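Local coordinates for protein quinoline 2-oxidoreductase large subunit (Pseudomonas putida, PDB 1T3Q) that probably hydroxylates quinoline next to its ring nitrogen, as the molybdenum-bearing large subunit of a xanthine dehydrogenase family enzyme, at residues T512-I517 with I670-I674. Residues are numbered along the deposited sequence; the frame is centred on the assembly and turned at random.
Sequences TTLAQI and INPMI. With MCN (pterin cytosine dinucleotide), chain N.
The amides of Q516 and N671 meet with their planes 89° apart, the N-H edge of N671 directed at Q516 OE1. N671 ND2 bonds to Q516 OE1 at 3.1 Å; the bond is nearly straight (169°) and runs within N671's own amide plane, yet reaches the acceptor tilted from Q516's carbonyl plane. At the other corner of the amide, N671 OD1 accepts from I674 N (3.0 Å), which lies above the carbonyl plane: the N-cap bond of helix 672-692. CG anti to the backbone N (chi1 -168°) lets N671 span both partners. V18 O also accepts from ND2, while T16 O and S13 O take up Q516 NE2, so the buried amides have their rotation fixed. Alongside the amides, toward the cofactor, I670 CG2 packs on T513 CB, I670 CD1 meets I517 CD1 at 3.6 Å, and T513 CG2 and I674 CD1 touch tip to tip. Two backbone N-H groups reach the cytosine: I670 N to N3 of MCN (3.1 Å, almost straight) and N671 N to O2 of MCN (3.1 Å). T513 OG1, also bonded to G509 O, lies 2.7 Å from ribose O2' of MCN. Adjacent donors entering the capped helix match cytosine's acceptors, consistent with selection of this dinucleotide.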
ATOM      1  N   THR B 512       5.120  17.760 -11.712  1.00 15.74           N
ATOM      2  CA  THR B 512       5.556  19.136 -11.521  1.00 15.74           C
ATOM      3  C   THR B 512       4.724  20.115 -12.352  1.00 14.22           C
ATOM      4  O   THR B 512       4.163  21.069 -11.816  1.00 16.02           O
ATOM      5  CB  THR B 512       7.055  19.289 -11.887  1.00 15.04           C
ATOM      6  OG1 THR B 512       7.848  18.510 -10.979  1.00 16.36           O
ATOM      7  CG2 THR B 512       7.487  20.746 -11.809  1.00 15.12           C
ATOM      8  N   THR B 513       4.620  19.868 -13.652  1.00 15.34           N
ATOM      9  CA  THR B 513       3.881  20.777 -14.520  1.00 15.93           C
ATOM     10  C   THR B 513       2.384  20.896 -14.240  1.00 16.36           C
ATOM     11  O   THR B 513       1.814  21.976 -14.390  1.00 15.87           O
ATOM     12  CB  THR B 513       4.100  20.427 -16.006  1.00 17.28           C
ATOM     13  OG1 THR B 513       3.805  19.044 -16.236  1.00 17.06           O
ATOM     14  CG2 THR B 513       5.542  20.710 -16.399  1.00 16.70           C
ATOM     15  N   LEU B 514       1.736  19.808 -13.839  1.00 16.08           N
ATOM     16  CA  LEU B 514       0.310  19.897 -13.551  1.00 16.18           C
ATOM     17  C   LEU B 514       0.097  20.747 -12.297  1.00 16.81           C
ATOM     18  O   LEU B 514      -0.925  21.414 -12.157  1.00 16.04           O
ATOM     19  CB  LEU B 514      -0.303  18.497 -13.366  1.00 17.20           C
ATOM     20  CG  LEU B 514      -0.284  17.598 -14.611  1.00 16.75           C
ATOM     21  CD1 LEU B 514      -0.964  16.263 -14.292  1.00 18.51           C
ATOM     22  CD2 LEU B 514      -0.992  18.296 -15.776  1.00 19.00           C
ATOM     23  N   ALA B 515       1.070  20.728 -11.388  1.00 14.88           N
ATOM     24  CA  ALA B 515       0.966  21.516 -10.167  1.00 15.99           C
ATOM     25  C   ALA B 515       1.064  22.994 -10.531  1.00 16.65           C
ATOM     26  O   ALA B 515       0.388  23.830  -9.935  1.00 16.11           O
ATOM     27  CB  ALA B 515       2.086  21.143  -9.187  1.00 15.60           C
ATOM     28  N   GLN B 516       1.927  23.301 -11.498  1.00 15.82           N
ATOM     29  CA  GLN B 516       2.118  24.672 -11.960  1.00 16.98           C
ATOM     30  C   GLN B 516       0.811  25.214 -12.529  1.00 17.46           C
ATOM     31  O   GLN B 516       0.463  26.377 -12.320  1.00 17.92           O
ATOM     32  CB  GLN B 516       3.214  24.722 -13.028  1.00 17.32           C
ATOM     33  CG  GLN B 516       4.618  24.480 -12.482  1.00 15.86           C
ATOM     34  CD  GLN B 516       5.680  24.541 -13.562  1.00 17.52           C
ATOM     35  OE1 GLN B 516       6.134  23.515 -14.060  1.00 16.70           O
ATOM     36  NE2 GLN B 516       6.073  25.756 -13.942  1.00 18.02           N
ATOM     37  N   ILE B 517       0.086  24.363 -13.247  1.00 17.96           N
ATOM     38  CA  ILE B 517      -1.190  24.753 -13.838  1.00 17.61           C
ATOM     39  C   ILE B 517      -2.230  25.016 -12.750  1.00 19.32           C
ATOM     40  O   ILE B 517      -2.899  26.050 -12.757  1.00 19.25           O
ATOM     41  CB  ILE B 517      -1.740  23.645 -14.780  1.00 19.58           C
ATOM     42  CG1 ILE B 517      -0.827  23.495 -16.001  1.00 19.23           C
ATOM     43  CG2 ILE B 517      -3.170  23.986 -15.210  1.00 20.51           C
ATOM     44  CD1 ILE B 517      -1.175  22.313 -16.890  1.00 16.58           C
ATOM     45  N   ILE B 670       4.642  25.455 -20.271  1.00 18.18           N
ATOM     46  CA  ILE B 670       4.397  25.417 -18.834  1.00 17.93           C
ATOM     47  C   ILE B 670       5.744  25.486 -18.119  1.00 18.89           C
ATOM     48  O   ILE B 670       5.932  26.264 -17.183  1.00 17.72           O
ATOM     49  CB  ILE B 670       3.709  24.105 -18.412  1.00 18.41           C
ATOM     50  CG1 ILE B 670       2.373  23.950 -19.143  1.00 15.54           C
ATOM     51  CG2 ILE B 670       3.493  24.083 -16.899  1.00 15.78           C
ATOM     52  CD1 ILE B 670       1.753  22.572 -18.950  1.00 17.39           C
ATOM     53  N   ASN B 671       6.685  24.676 -18.594  1.00 17.62           N
ATOM     54  CA  ASN B 671       8.011  24.582 -18.004  1.00 18.18           C
ATOM     55  C   ASN B 671       9.024  24.455 -19.140  1.00 18.89           C
ATOM     56  O   ASN B 671       9.263  23.360 -19.652  1.00 18.73           O
ATOM     57  CB  ASN B 671       8.052  23.348 -17.090  1.00 17.66           C
ATOM     58  CG  ASN B 671       9.278  23.309 -16.207  1.00 16.51           C
ATOM     59  OD1 ASN B 671      10.403  23.318 -16.697  1.00 16.09           O
ATOM     60  ND2 ASN B 671       9.064  23.257 -14.891  1.00 16.38           N
ATOM     61  N   PRO B 672       9.625  25.583 -19.560  1.00 18.77           N
ATOM     62  CA  PRO B 672      10.610  25.585 -20.646  1.00 16.90           C
ATOM     63  C   PRO B 672      11.701  24.527 -20.490  1.00 15.83           C
ATOM     64  O   PRO B 672      12.086  23.883 -21.460  1.00 16.05           O
ATOM     65  CB  PRO B 672      11.153  27.012 -20.613  1.00 17.22           C
ATOM     66  CG  PRO B 672       9.956  27.804 -20.165  1.00 17.95           C
ATOM     67  CD  PRO B 672       9.418  26.948 -19.037  1.00 17.34           C
ATOM     68  N   MET B 673      12.203  24.358 -19.272  1.00 14.85           N
ATOM     69  CA  MET B 673      13.239  23.364 -19.005  1.00 15.55           C
ATOM     70  C   MET B 673      12.753  21.961 -19.400  1.00 13.42           C
ATOM     71  O   MET B 673      13.444  21.216 -20.098  1.00 16.33           O
ATOM     72  CB  MET B 673      13.595  23.373 -17.521  1.00 15.65           C
ATOM     73  CG  MET B 673      14.673  22.369 -17.134  1.00 19.69           C
ATOM     74  SD  MET B 673      14.990  22.366 -15.353  1.00 20.21           S
ATOM     75  CE  MET B 673      13.533  21.449 -14.779  1.00 19.00           C
ATOM     76  N   ILE B 674      11.562  21.607 -18.940  1.00 14.83           N
ATOM     77  CA  ILE B 674      10.994  20.296 -19.237  1.00 13.61           C
ATOM     78  C   ILE B 674      10.721  20.137 -20.728  1.00 13.77           C
ATOM     79  O   ILE B 674      10.969  19.075 -21.297  1.00 14.11           O
ATOM     80  CB  ILE B 674       9.714  20.064 -18.398  1.00 13.78           C
ATOM     81  CG1 ILE B 674      10.123  19.750 -16.952  1.00 15.72           C
ATOM     82  CG2 ILE B 674       8.883  18.909 -18.977  1.00 13.51           C
ATOM     83  CD1 ILE B 674       8.981  19.707 -15.970  1.00 13.97           C
TER
HETATM   84  N1  MCN N4921       4.962  20.581 -21.561  1.00 16.26           N
HETATM   85  C2  MCN N4921       5.068  21.920 -21.061  1.00 17.71           C
HETATM   86  N3  MCN N4921       4.404  22.850 -21.847  1.00 16.25           N
HETATM   87  C4  MCN N4921       3.695  22.596 -23.016  1.00 15.67           C
HETATM   88  C5  MCN N4921       3.632  21.207 -23.487  1.00 15.91           C
HETATM   89  C6  MCN N4921       4.254  20.216 -22.766  1.00 17.25           C
HETATM   90  O2  MCN N4921       5.707  22.167 -20.063  1.00 17.61           O
HETATM   91  N4  MCN N4921       3.096  23.562 -23.679  1.00 13.95           N
HETATM   92  C1' MCN N4921       5.668  19.488 -20.674  1.00 15.96           C
HETATM   93  C2D MCN N4921       4.630  18.748 -19.713  1.00 19.06           C
HETATM   94  O2' MCN N4921       5.287  18.395 -18.444  1.00 20.10           O
HETATM   95  C3' MCN N4921       4.173  17.566 -20.543  1.00 20.24           C
HETATM   96  C4D MCN N4921       5.405  17.129 -21.300  1.00 18.65           C
HETATM   97  O4D MCN N4921       6.239  18.386 -21.436  1.00 17.65           O
HETATM   98  O3' MCN N4921       3.673  16.502 -19.659  1.00 22.30           O
HETATM   99  C5' MCN N4921       5.143  16.355 -22.623  1.00 17.83           C
HETATM  100  O5' MCN N4921       4.246  17.153 -23.355  1.00 23.29           O
HETATM  101  PA  MCN N4921       2.851  16.666 -23.910  1.00 20.98           P
HETATM  102  O1A MCN N4921       1.812  17.375 -23.097  1.00 21.80           O
HETATM  103  O2A MCN N4921       2.958  16.865 -25.412  1.00 24.80           O
HETATM  104  O3A MCN N4921       2.623  15.056 -23.833  1.00 23.69           O
HETATM  105  PB  MCN N4921       2.277  14.099 -22.597  1.00 25.09           P
HETATM  106  O1B MCN N4921       0.950  13.476 -22.888  1.00 25.15           O
HETATM  107  O2B MCN N4921       2.434  14.817 -21.289  1.00 25.71           O
HETATM  108  O3B MCN N4921       3.437  12.992 -22.651  1.00 25.61           O
HETATM  109  C10 MCN N4921       3.350  11.899 -23.530  1.00 24.40           C
HETATM  110  C9' MCN N4921       4.321  12.183 -24.629  1.00 23.70           C
HETATM  111  C8' MCN N4921       4.268  10.930 -25.534  1.00 24.73           C
HETATM  112  S8' MCN N4921       2.687  10.613 -26.305  1.00 26.68           S
HETATM  113  C7' MCN N4921       5.285  10.107 -25.801  1.00 24.68           C
HETATM  114  S7' MCN N4921       5.197   8.653 -26.834  1.00 23.51           S
HETATM  115  C6' MCN N4921       6.654  10.387 -25.094  1.00 19.96           C
HETATM  116  C7  MCN N4921       6.795  11.848 -24.759  1.00 21.70           C
HETATM  117  O9' MCN N4921       5.685  12.312 -24.009  1.00 25.06           O
HETATM  118  N5' MCN N4921       6.733   9.380 -23.956  1.00 19.96           N
HETATM  119  C4A MCN N4921       7.763   9.828 -23.037  1.00 19.82           C
HETATM  120  N8' MCN N4921       8.036  12.081 -23.944  1.00 21.01           N
HETATM  121  C4B MCN N4921       8.434  11.065 -23.027  1.00 21.18           C
HETATM  122  N1' MCN N4921       9.435  11.463 -22.105  1.00 20.95           N
HETATM  123  C2' MCN N4921       9.746  10.537 -21.168  1.00 21.14           C
HETATM  124  N2' MCN N4921      10.705  10.863 -20.275  1.00 21.33           N
HETATM  125  N3' MCN N4921       9.121   9.309 -21.080  1.00 20.91           N
HETATM  126  C4' MCN N4921       8.084   8.841 -21.970  1.00 21.48           C
HETATM  127  O4' MCN N4921       7.588   7.751 -21.825  1.00 19.82           O